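Local coordinates for protein aspartokinase (Synechocystis, PDB 3L76) that probably catalyses the ATP-dependent phosphorylation of aspartate to 4-phospho-L-aspartate, and binds lysine and threonine in pockets lined by residues of its ACT domains, at residues T391-V396 against E565-C570; K27-V30 against S35-V38; R186-A191 against A583-F588; F376-D381 against I409-N414. All blocks are in the same frame, centred on the assembly; numbering follows the deposited sequence.

Contact 1: T391-V396 against E565-C570; sequences TSEVKV and EIKISC. With LYS (lysine), chain F; LYS (lysine), chain E.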
loop_
_atom_site.group_PDB
_atom_site.type_symbol
_atom_site.label_atom_id
_atom_site.label_comp_id
_atom_site.label_asym_id
_atom_site.label_seq_id
_atom_site.Cartn_x
_atom_site.Cartn_y
_atom_site.Cartn_z
ATOM N N THR A 391 -40.933 13.533 -0.031
ATOM C CA THR A 391 -39.492 13.439 -0.203
ATOM C C THR A 391 -38.937 14.178 -1.424
ATOM O O THR A 391 -39.582 14.280 -2.472
ATOM C CB THR A 391 -38.996 11.981 -0.250
ATOM O OG1 THR A 391 -39.674 11.271 -1.293
ATOM C CG2 THR A 391 -39.234 11.305 1.079
ATOM N N SER A 392 -37.726 14.713 -1.261
ATOM C CA SER A 392 -36.900 15.095 -2.406
ATOM C C SER A 392 -35.691 14.158 -2.447
ATOM O O SER A 392 -35.735 13.061 -1.895
ATOM C CB SER A 392 -36.507 16.592 -2.379
ATOM O OG SER A 392 -35.706 16.930 -1.256
ATOM N N GLU A 393 -34.607 14.575 -3.086
ATOM C CA GLU A 393 -33.403 13.750 -3.077
ATOM C C GLU A 393 -32.710 13.749 -1.720
ATOM O O GLU A 393 -32.212 12.728 -1.282
ATOM C CB GLU A 393 -32.419 14.223 -4.137
ATOM C CG GLU A 393 -31.338 13.218 -4.410
ATOM C CD GLU A 393 -31.879 12.004 -5.135
ATOM O OE1 GLU A 393 -32.006 10.928 -4.513
ATOM O OE2 GLU A 393 -32.190 12.134 -6.332
ATOM N N VAL A 394 -32.740 14.893 -1.044
ATOM C CA VAL A 394 -31.953 15.085 0.165
ATOM C C VAL A 394 -32.798 15.567 1.346
ATOM O O VAL A 394 -32.278 15.901 2.422
ATOM C CB VAL A 394 -30.765 16.047 -0.097
ATOM C CG1 VAL A 394 -29.726 15.377 -0.975
ATOM C CG2 VAL A 394 -31.252 17.330 -0.748
ATOM N N LYS A 395 -34.114 15.577 1.162
ATOM C CA LYS A 395 -35.018 15.926 2.263
ATOM C C LYS A 395 -36.163 14.959 2.389
ATOM O O LYS A 395 -36.770 14.559 1.388
ATOM C CB LYS A 395 -35.626 17.335 2.066
ATOM C CG LYS A 395 -34.707 18.463 2.453
ATOM C CD LYS A 395 -35.416 19.786 2.414
ATOM C CE LYS A 395 -34.426 20.923 2.571
ATOM N NZ LYS A 395 -35.121 22.231 2.730
ATOM N N VAL A 396 -36.488 14.598 3.616
ATOM C CA VAL A 396 -37.828 14.083 3.890
ATOM C C VAL A 396 -38.629 15.095 4.731
ATOM O O VAL A 396 -38.221 15.482 5.828
ATOM C CB VAL A 396 -37.834 12.629 4.456
ATOM C CG1 VAL A 396 -36.559 12.326 5.173
ATOM C CG2 VAL A 396 -39.052 12.388 5.347
ATOM N N GLU A 565 -38.567 22.517 -1.447
ATOM C CA GLU A 565 -38.600 23.925 -1.858
ATOM C C GLU A 565 -38.029 24.163 -3.260
ATOM O O GLU A 565 -38.361 25.152 -3.898
ATOM C CB GLU A 565 -37.870 24.821 -0.853
ATOM C CG GLU A 565 -38.352 24.696 0.590
ATOM C CD GLU A 565 -37.823 23.460 1.266
ATOM O OE1 GLU A 565 -37.008 22.748 0.642
ATOM O OE2 GLU A 565 -38.208 23.216 2.423
ATOM N N ILE A 566 -37.169 23.270 -3.741
ATOM C CA ILE A 566 -36.488 23.508 -5.016
ATOM C C ILE A 566 -36.533 22.325 -5.982
ATOM O O ILE A 566 -35.939 22.374 -7.055
ATOM C CB ILE A 566 -34.996 23.962 -4.807
ATOM C CG1 ILE A 566 -34.106 22.797 -4.369
ATOM C CG2 ILE A 566 -34.906 25.101 -3.786
ATOM C CD1 ILE A 566 -32.646 23.195 -4.185
ATOM N N LYS A 567 -37.235 21.266 -5.594
ATOM C CA LYS A 567 -37.400 20.092 -6.454
ATOM C C LYS A 567 -38.862 19.702 -6.556
ATOM O O LYS A 567 -39.540 19.580 -5.539
ATOM C CB LYS A 567 -36.612 18.892 -5.924
ATOM C CG LYS A 567 -36.600 17.710 -6.882
ATOM C CD LYS A 567 -35.712 16.553 -6.379
ATOM C CE LYS A 567 -35.257 15.649 -7.537
ATOM N NZ LYS A 567 -34.793 14.331 -7.047
ATOM N N ILE A 568 -39.344 19.531 -7.785
ATOM C CA ILE A 568 -40.646 18.917 -8.036
ATOM C C ILE A 568 -40.433 17.614 -8.800
ATOM O O ILE A 568 -39.744 17.598 -9.818
ATOM C CB ILE A 568 -41.609 19.827 -8.835
ATOM C CG1 ILE A 568 -41.789 21.181 -8.147
ATOM C CG2 ILE A 568 -42.963 19.159 -8.968
ATOM C CD1 ILE A 568 -42.127 22.306 -9.107
ATOM N N SER A 569 -40.992 16.527 -8.272
ATOM C CA SER A 569 -41.016 15.232 -8.949
ATOM C C SER A 569 -42.454 14.804 -9.311
ATOM O O SER A 569 -43.375 14.892 -8.489
ATOM C CB SER A 569 -40.390 14.154 -8.061
ATOM O OG SER A 569 -39.023 14.375 -7.858
ATOM N N CYS A 570 -42.636 14.327 -10.535
ATOM C CA CYS A 570 -43.900 13.703 -10.937
ATOM C C CYS A 570 -43.657 12.256 -11.283
ATOM O O CYS A 570 -42.759 11.948 -12.073
ATOM C CB CYS A 570 -44.490 14.385 -12.169
ATOM S SG CYS A 570 -45.105 16.021 -11.871
HETATM N N LYS F . -32.889 6.401 0.872
HETATM C CA LYS F . -33.430 6.822 2.171
HETATM C C LYS F . -33.991 5.675 3.000
HETATM O O LYS F . -34.289 4.592 2.442
HETATM C CB LYS F . -34.494 7.917 1.985
HETATM C CG LYS F . -33.942 9.218 1.408
HETATM C CD LYS F . -35.027 10.120 0.839
HETATM C CE LYS F . -35.364 9.739 -0.588
HETATM N NZ LYS F . -35.096 10.844 -1.557
HETATM O OXT LYS F . -34.139 5.837 4.239
HETATM N N LYS E . -43.081 27.855 -5.420
HETATM C CA LYS E . -43.239 27.313 -6.763
HETATM C C LYS E . -44.659 27.588 -7.275
HETATM O O LYS E . -45.507 28.130 -6.548
HETATM C CB LYS E . -42.914 25.813 -6.798
HETATM C CG LYS E . -43.717 24.943 -5.806
HETATM C CD LYS E . -43.319 23.457 -5.920
HETATM C CE LYS E . -41.979 23.173 -5.244
HETATM N NZ LYS E . -41.991 23.650 -3.816
HETATM O OXT LYS E . -44.983 27.300 -8.430
HETATM O O HOH W 1 -35.525 12.311 -5.695
#

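Contact 2: K27-V30 against S35-V38; sequences KRTV and SLVV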
loop_
_atom_site.group_PDB
_atom_site.type_symbol
_atom_site.label_atom_id
_atom_site.label_comp_id
_atom_site.label_asym_id
_atom_site.label_seq_id
_atom_site.Cartn_x
_atom_site.Cartn_y
_atom_site.Cartn_z
ATOM N N LYS A 27 2.086 22.676 -12.839
ATOM C CA LYS A 27 3.204 23.598 -13.012
ATOM C C LYS A 27 2.726 24.947 -13.554
ATOM O O LYS A 27 3.040 25.996 -12.979
ATOM C CB LYS A 27 4.266 22.995 -13.923
ATOM N N ARG A 28 1.963 24.918 -14.650
ATOM C CA ARG A 28 1.439 26.150 -15.244
ATOM C C ARG A 28 0.635 26.944 -14.214
ATOM O O ARG A 28 0.765 28.169 -14.125
ATOM C CB ARG A 28 0.574 25.860 -16.477
ATOM C CG ARG A 28 1.197 24.912 -17.498
ATOM C CD ARG A 28 0.514 25.022 -18.865
ATOM N NE ARG A 28 -0.941 25.085 -18.753
ATOM C CZ ARG A 28 -1.757 24.053 -18.948
ATOM N NH1 ARG A 28 -1.259 22.866 -19.277
ATOM N NH2 ARG A 28 -3.071 24.210 -18.818
ATOM N N THR A 29 -0.187 26.234 -13.440
ATOM C CA THR A 29 -0.999 26.842 -12.387
ATOM C C THR A 29 -0.148 27.544 -11.332
ATOM O O THR A 29 -0.453 28.664 -10.910
ATOM C CB THR A 29 -1.872 25.791 -11.663
ATOM O OG1 THR A 29 -2.761 25.166 -12.597
ATOM C CG2 THR A 29 -2.670 26.450 -10.551
ATOM N N VAL A 30 0.910 26.869 -10.895
ATOM C CA VAL A 30 1.817 27.440 -9.912
ATOM C C VAL A 30 2.445 28.720 -10.442
ATOM O O VAL A 30 2.469 29.742 -9.759
ATOM C CB VAL A 30 2.935 26.458 -9.543
ATOM C CG1 VAL A 30 3.979 27.157 -8.682
ATOM C CG2 VAL A 30 2.356 25.233 -8.832
ATOM N N SER A 35 -0.429 28.866 -4.944
ATOM C CA SER A 35 0.020 27.746 -4.135
ATOM C C SER A 35 -0.960 26.584 -4.304
ATOM O O SER A 35 -2.178 26.781 -4.286
ATOM C CB SER A 35 0.099 28.163 -2.674
ATOM O OG SER A 35 0.942 29.291 -2.533
ATOM N N LEU A 36 -0.431 25.375 -4.472
ATOM C CA LEU A 36 -1.269 24.238 -4.828
ATOM C C LEU A 36 -1.194 23.053 -3.874
ATOM O O LEU A 36 -0.108 22.553 -3.589
ATOM C CB LEU A 36 -0.958 23.769 -6.249
ATOM C CG LEU A 36 -1.847 24.399 -7.320
ATOM C CD1 LEU A 36 -1.513 25.872 -7.469
ATOM C CD2 LEU A 36 -1.674 23.674 -8.636
ATOM N N VAL A 37 -2.364 22.620 -3.393
ATOM C CA VAL A 37 -2.512 21.347 -2.697
ATOM C C VAL A 37 -3.283 20.390 -3.596
ATOM O O VAL A 37 -4.399 20.689 -4.021
ATOM C CB VAL A 37 -3.260 21.499 -1.369
ATOM C CG1 VAL A 37 -3.553 20.131 -0.768
ATOM C CG2 VAL A 37 -2.447 22.354 -0.403
ATOM N N VAL A 38 -2.681 19.242 -3.894
ATOM C CA VAL A 38 -3.279 18.301 -4.827
ATOM C C VAL A 38 -3.714 16.991 -4.173
ATOM O O VAL A 38 -2.951 16.356 -3.443
ATOM C CB VAL A 38 -2.341 17.996 -6.004
ATOM C CG1 VAL A 38 -2.969 16.973 -6.928
ATOM C CG2 VAL A 38 -2.034 19.257 -6.765
#

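Contact 3: R186-A191 against A583-F588; sequences RLVPEA and AAHSAF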
loop_
_atom_site.group_PDB
_atom_site.type_symbol
_atom_site.label_atom_id
_atom_site.label_comp_id
_atom_site.label_asym_id
_atom_site.label_seq_id
_atom_site.Cartn_x
_atom_site.Cartn_y
_atom_site.Cartn_z
ATOM N N ARG A 186 -28.061 11.440 -23.132
ATOM C CA ARG A 186 -28.542 10.217 -23.745
ATOM C C ARG A 186 -30.032 10.270 -24.085
ATOM O O ARG A 186 -30.478 9.560 -24.976
ATOM C CB ARG A 186 -28.231 9.009 -22.857
ATOM C CG ARG A 186 -26.776 8.565 -22.900
ATOM C CD ARG A 186 -26.528 7.346 -22.005
ATOM N NE ARG A 186 -25.977 7.693 -20.693
ATOM C CZ ARG A 186 -26.675 7.733 -19.560
ATOM N NH1 ARG A 186 -27.969 7.446 -19.557
ATOM N NH2 ARG A 186 -26.073 8.057 -18.422
ATOM N N LEU A 187 -30.796 11.112 -23.390
ATOM C CA LEU A 187 -32.222 11.246 -23.681
ATOM C C LEU A 187 -32.548 12.589 -24.312
ATOM O O LEU A 187 -33.526 12.715 -25.039
ATOM C CB LEU A 187 -33.057 11.052 -22.417
ATOM C CG LEU A 187 -32.669 9.901 -21.491
ATOM C CD1 LEU A 187 -33.672 9.782 -20.352
ATOM C CD2 LEU A 187 -32.578 8.604 -22.262
ATOM N N VAL A 188 -31.734 13.598 -24.027
ATOM C CA VAL A 188 -31.956 14.932 -24.567
ATOM C C VAL A 188 -30.651 15.543 -25.066
ATOM O O VAL A 188 -29.966 16.254 -24.327
ATOM C CB VAL A 188 -32.592 15.854 -23.521
ATOM C CG1 VAL A 188 -32.878 17.222 -24.119
ATOM C CG2 VAL A 188 -33.865 15.218 -22.955
ATOM N N PRO A 189 -30.303 15.267 -26.334
ATOM C CA PRO A 189 -29.036 15.701 -26.944
ATOM C C PRO A 189 -28.781 17.202 -26.823
ATOM O O PRO A 189 -27.620 17.621 -26.818
ATOM C CB PRO A 189 -29.204 15.310 -28.419
ATOM C CG PRO A 189 -30.192 14.198 -28.417
ATOM C CD PRO A 189 -31.142 14.507 -27.281
ATOM N N GLU A 190 -29.845 17.995 -26.724
ATOM C CA GLU A 190 -29.715 19.444 -26.631
ATOM C C GLU A 190 -29.313 19.897 -25.230
ATOM O O GLU A 190 -29.262 21.099 -24.949
ATOM C CB GLU A 190 -31.012 20.130 -27.042
ATOM C CG GLU A 190 -31.594 19.604 -28.335
ATOM C CD GLU A 190 -32.234 18.240 -28.174
ATOM O OE1 GLU A 190 -31.932 17.334 -28.979
ATOM O OE2 GLU A 190 -33.040 18.071 -27.238
ATOM N N ALA A 191 -29.039 18.930 -24.357
ATOM C CA ALA A 191 -28.539 19.218 -23.017
ATOM C C ALA A 191 -27.337 20.145 -23.094
ATOM O O ALA A 191 -26.391 19.888 -23.839
ATOM C CB ALA A 191 -28.175 17.940 -22.296
ATOM N N ALA A 583 -40.231 17.022 -22.569
ATOM C CA ALA A 583 -41.201 18.087 -22.339
ATOM C C ALA A 583 -40.732 19.067 -21.268
ATOM O O ALA A 583 -40.816 20.283 -21.455
ATOM C CB ALA A 583 -42.557 17.497 -21.967
ATOM N N ALA A 584 -40.253 18.536 -20.145
ATOM C CA ALA A 584 -39.721 19.368 -19.063
ATOM C C ALA A 584 -38.510 20.196 -19.496
ATOM O O ALA A 584 -38.389 21.365 -19.136
ATOM C CB ALA A 584 -39.367 18.512 -17.840
ATOM N N HIS A 585 -37.608 19.588 -20.260
ATOM C CA HIS A 585 -36.399 20.280 -20.719
ATOM C C HIS A 585 -36.741 21.416 -21.679
ATOM O O HIS A 585 -36.096 22.465 -21.666
ATOM C CB HIS A 585 -35.420 19.302 -21.379
ATOM C CG HIS A 585 -34.001 19.794 -21.430
ATOM N ND1 HIS A 585 -33.481 20.465 -22.517
ATOM C CD2 HIS A 585 -32.991 19.698 -20.530
ATOM C CE1 HIS A 585 -32.215 20.766 -22.282
ATOM N NE2 HIS A 585 -31.894 20.313 -21.084
ATOM N N SER A 586 -37.760 21.202 -22.506
ATOM C CA SER A 586 -38.213 22.226 -23.440
ATOM C C SER A 586 -39.058 23.289 -22.752
ATOM O O SER A 586 -38.953 24.472 -23.060
ATOM C CB SER A 586 -39.005 21.599 -24.586
ATOM O OG SER A 586 -38.203 20.689 -25.317
ATOM N N ALA A 587 -39.903 22.862 -21.824
ATOM C CA ALA A 587 -40.764 23.793 -21.102
ATOM C C ALA A 587 -39.960 24.900 -20.439
ATOM O O ALA A 587 -40.398 26.041 -20.383
ATOM C CB ALA A 587 -41.602 23.055 -20.072
ATOM N N PHE A 588 -38.774 24.573 -19.945
ATOM C CA PHE A 588 -37.998 25.560 -19.208
ATOM C C PHE A 588 -36.801 26.117 -19.989
ATOM O O PHE A 588 -35.882 26.694 -19.412
ATOM C CB PHE A 588 -37.605 25.007 -17.834
ATOM C CG PHE A 588 -38.793 24.764 -16.922
ATOM C CD1 PHE A 588 -39.432 25.825 -16.287
ATOM C CD2 PHE A 588 -39.277 23.480 -16.710
ATOM C CE1 PHE A 588 -40.521 25.609 -15.454
ATOM C CE2 PHE A 588 -40.374 23.259 -15.883
ATOM C CZ PHE A 588 -40.993 24.324 -15.252
#

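Contact 4: F376-D381 against I409-N414; sequences FKTLAD and IAALSN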
loop_
_atom_site.group_PDB
_atom_site.type_symbol
_atom_site.label_atom_id
_atom_site.label_comp_id
_atom_site.label_asym_id
_atom_site.label_seq_id
_atom_site.Cartn_x
_atom_site.Cartn_y
_atom_site.Cartn_z
ATOM N N PHE A 376 -39.278 8.789 11.277
ATOM C CA PHE A 376 -40.620 8.348 11.696
ATOM C C PHE A 376 -40.655 7.743 13.094
ATOM O O PHE A 376 -41.575 8.009 13.863
ATOM C CB PHE A 376 -41.220 7.363 10.676
ATOM C CG PHE A 376 -41.196 7.872 9.242
ATOM C CD1 PHE A 376 -41.132 9.243 8.966
ATOM C CD2 PHE A 376 -41.234 6.986 8.177
ATOM C CE1 PHE A 376 -41.114 9.712 7.648
ATOM C CE2 PHE A 376 -41.214 7.435 6.852
ATOM C CZ PHE A 376 -41.157 8.789 6.579
ATOM N N LYS A 377 -39.651 6.939 13.433
ATOM C CA LYS A 377 -39.571 6.349 14.772
ATOM C C LYS A 377 -39.386 7.428 15.844
ATOM O O LYS A 377 -40.050 7.409 16.876
ATOM C CB LYS A 377 -38.428 5.334 14.852
ATOM C CG LYS A 377 -38.194 4.755 16.247
ATOM C CD LYS A 377 -36.797 4.122 16.377
ATOM C CE LYS A 377 -36.458 3.756 17.826
ATOM N NZ LYS A 377 -37.393 2.743 18.399
ATOM N N THR A 378 -38.483 8.372 15.588
ATOM C CA THR A 378 -38.229 9.463 16.520
ATOM C C THR A 378 -39.502 10.226 16.855
ATOM O O THR A 378 -39.773 10.488 18.020
ATOM C CB THR A 378 -37.188 10.439 15.967
ATOM O OG1 THR A 378 -36.015 9.712 15.606
ATOM C CG2 THR A 378 -36.822 11.468 17.014
ATOM N N LEU A 379 -40.267 10.590 15.831
ATOM C CA LEU A 379 -41.556 11.255 16.026
ATOM C C LEU A 379 -42.556 10.355 16.747
ATOM O O LEU A 379 -43.235 10.777 17.691
ATOM C CB LEU A 379 -42.133 11.728 14.692
ATOM C CG LEU A 379 -41.252 12.749 13.960
ATOM C CD1 LEU A 379 -41.860 13.155 12.663
ATOM C CD2 LEU A 379 -41.006 13.961 14.816
ATOM N N ALA A 380 -42.639 9.107 16.310
ATOM C CA ALA A 380 -43.529 8.153 16.975
ATOM C C ALA A 380 -43.180 7.985 18.444
ATOM O O ALA A 380 -44.065 7.926 19.294
ATOM C CB ALA A 380 -43.508 6.811 16.277
ATOM N N ASP A 381 -41.891 7.901 18.751
ATOM C CA ASP A 381 -41.477 7.657 20.130
ATOM C C ASP A 381 -41.841 8.835 21.008
ATOM O O ASP A 381 -41.996 8.689 22.217
ATOM C CB ASP A 381 -39.982 7.369 20.229
ATOM C CG ASP A 381 -39.616 6.009 19.685
ATOM O OD1 ASP A 381 -40.481 5.108 19.713
ATOM O OD2 ASP A 381 -38.466 5.852 19.230
ATOM N N ILE A 409 -39.230 18.697 17.016
ATOM C CA ILE A 409 -37.939 19.296 16.652
ATOM C C ILE A 409 -36.848 18.907 17.617
ATOM O O ILE A 409 -35.712 18.634 17.231
ATOM C CB ILE A 409 -37.994 20.822 16.702
ATOM C CG1 ILE A 409 -38.828 21.368 15.543
ATOM C CG2 ILE A 409 -36.559 21.424 16.689
ATOM C CD1 ILE A 409 -39.250 22.806 15.763
ATOM N N ALA A 410 -37.188 18.926 18.895
ATOM C CA ALA A 410 -36.209 18.590 19.918
ATOM C C ALA A 410 -35.801 17.150 19.727
ATOM O O ALA A 410 -34.615 16.820 19.817
ATOM C CB ALA A 410 -36.783 18.777 21.308
ATOM N N ALA A 411 -36.789 16.294 19.458
ATOM C CA ALA A 411 -36.536 14.864 19.305
ATOM C C ALA A 411 -35.674 14.564 18.097
ATOM O O ALA A 411 -34.814 13.701 18.169
ATOM C CB ALA A 411 -37.824 14.085 19.219
ATOM N N LEU A 412 -35.909 15.268 16.996
ATOM C CA LEU A 412 -35.141 15.047 15.783
ATOM C C LEU A 412 -33.733 15.604 15.939
ATOM O O LEU A 412 -32.752 15.004 15.505
ATOM C CB LEU A 412 -35.841 15.685 14.582
ATOM C CG LEU A 412 -37.129 14.995 14.141
ATOM C CD1 LEU A 412 -37.813 15.808 13.071
ATOM C CD2 LEU A 412 -36.830 13.593 13.638
ATOM N N SER A 413 -33.659 16.762 16.568
ATOM C CA SER A 413 -32.396 17.422 16.844
ATOM C C SER A 413 -31.462 16.483 17.632
ATOM O O SER A 413 -30.298 16.296 17.259
ATOM C CB SER A 413 -32.664 18.736 17.596
ATOM O OG SER A 413 -31.454 19.409 17.874
ATOM N N ASN A 414 -31.992 15.875 18.693
ATOM C CA ASN A 414 -31.265 14.880 19.509
ATOM C C ASN A 414 -30.929 13.589 18.791
ATOM O O ASN A 414 -29.809 13.114 18.862
ATOM C CB ASN A 414 -32.069 14.496 20.752
ATOM C CG ASN A 414 -31.713 15.322 21.964
ATOM O OD1 ASN A 414 -30.987 16.311 21.871
ATOM N ND2 ASN A 414 -32.226 14.917 23.119
#

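Contact 1: T391-V396 against E565-C570
Lys395 and Glu565 meet with their side chains at about a right angle. The lysine chain runs out straight beyond CG, and its NZ reaches Glu565 OE1 at 2.9 Å, from 42° above the carboxylate plane. Each partner is shared: Lys395 NZ also pairs with Glu265, and Glu565 OE2 with Lys357. Farther along, Lys567 and Glu393 make a second, looser bridge, their chains crossing obliquely, with NZ of Lys567 3.5 Å from OE2 of Glu393. A water accepts a bond from Lys567 NZ and gives a weak one to Glu393 OE2. With CG anti to the backbone N (chi1 -172°), the Lys567 chain extends past Ser392, whose CB is 4.1 Å from Lys567 CD; the hydroxyl of Ser392 turns instead to Glu204. A methionine in place of Lys395 would remove the ammonium and would probably leave Glu265 without this partner and Glu565 with Lys357 but no bridge to 391-396. Two ACT-domain lysine pockets frame the contact, one ligand with its NZ by the backbone carbonyls of Ser392 and Glu393, the other with CE 3.5 Å from Ile568 CG1. Each bridge thus pairs a pocket glutamate, Glu393 or Glu565, with a lysine across the contact, joining both loops by charge.

Contact 2: K27-V30 against S35-V38
The hydroxyl of Thr29 is hydrogen-bonded to the carbonyl oxygen of Arg25, one turn back in helix 16-31, while the methyl branch of the same side chain meets Leu36. CG2 stands anti to the backbone N and carries most of the contact: it lies 3.3 Å from Leu36 CD1 and 3.5 Å from Leu36 CD2, so that both methyls of the leucine close round a single methyl of the threonine. Thr29 CB adds to this, 3.7 Å from Leu36 CD2, and the two side chains cross at about a right angle. Helix 16-31 and strand 35-40 are the second and third elements of a beta-alpha-beta crossover in the amino acid kinase fold, in which strand 3-8 leads into helix 16-31 and the chain returns as strand 35-40, parallel to strand 3-8. Val30, the next residue of the helix, comes in obliquely, its CG2 4.2 Å from Leu36 CD1, an apolar touch that reaches the same CD1 from another side than the threonine methyl. Further cover comes from the same unit, since Ile26 of the helix and Gln6 of strand 3-8 also touch Leu36. Across the turn that joins helix to strand, the carbonyl of Thr29 accepts a hydrogen bond from the side-chain amide of Asn34.

Contact 3: R186-A191 against A583-F588
A type I beta turn running from Val188 to Ala191, in the kinase-domain loop between strands 170-175 and 196-198, meets His585 on helix 577-587 of the C-terminal ACT domain. The turn is closed by its own backbone bond, Ala191 N to Val188 O at 2.8 Å, and it presents one side to the imidazole. Val188 supplies the main touch: its CG1 sits over a face of the ring in a CH-pi contact, 3.9 Å from the centroid and 22° off the ring normal. That position is set back toward the rim, with Val188 CG1 nearest to His585 ND1, at 3.7 Å. Both partners reach out in the same manner, CG1 of Val188 and CG of His585 each standing anti to their backbone N (chi1 -177° and -159°). The rest of the turn comes obliquely to the ring, Glu190 O at 4.0 Å from His585 CE1 and Ala191 CA at 4.0 Å from His585 NE2. A hydrogen bond joins that NE2 to the hydroxyl of Thr182, earlier in the same kinase-domain loop, so a polar link and an apolar cover act on one ring. Glu190 bends its carboxylate into the same neighbourhood without bonding to the histidine. Round this joint, Leu581 and Lys582 of the same helix also touch Val188, Val438 of strand 437-453 lies against His585, and Phe547 of helix 543-552 packs on the neighbouring Ala584.

Contact 4: F376-D381 against I409-N414
Apolar contacts carry the meeting of Thr378 and Leu379 with Ala411 and Leu412, where helices 371-381 and 405-415 of one ACT domain pass each other. The two short segments run nearer antiparallel than parallel, at 135°, with their axes 9.1 Å apart at closest approach. Thr378 points toward the other helix and sets its CG2 methyl 3.6 Å from Ala411 CB, and the same methyl lies by the Ala411 carbonyl; the small alanine leaves room for this close approach. Leu412 comes in beside it, with CD2 3.9 Å from Thr378 CB. Its CG and CD1 face Leu379, whose CD2 is 4.1 Å from Leu412 CG, and the two leucine side chains meet at a slant. Replacing Leu412 by an alanine would take away this branched end and would probably open a gap against Thr378 and Leu379 and on the side of Val264, which it also touches. The polar bond keeps within its own helix: Thr378 OG1 is hydrogen-bonded to Lys374 O. Cohesion between the two helices here is therefore a matter of shape and methyl packing, with the one hydroxyl at the interface satisfied by its own helix.

In the fold
From the N terminus, contact 2 comes first and closes a very short loop, from helix 16-31 to strand 35-40, within the kinase domain. Contact 3 then opens at 186-191 and closes only at 583-588, bringing the last ACT domain back to the kinase domain; contacts 1 and 4 both fall within that span. These two cross: 376-381 opens contact 4, 391-396 opens contact 1, 409-414 closes contact 4 and 565-570 closes contact 1. They also touch, Val396 packing on Phe376. Contact 4 pairs helices within one ACT domain and contact 1 joins that domain to another, while contacts 3 and 4 lie on opposite sides of the chain's centre, their centres 40 Å apart.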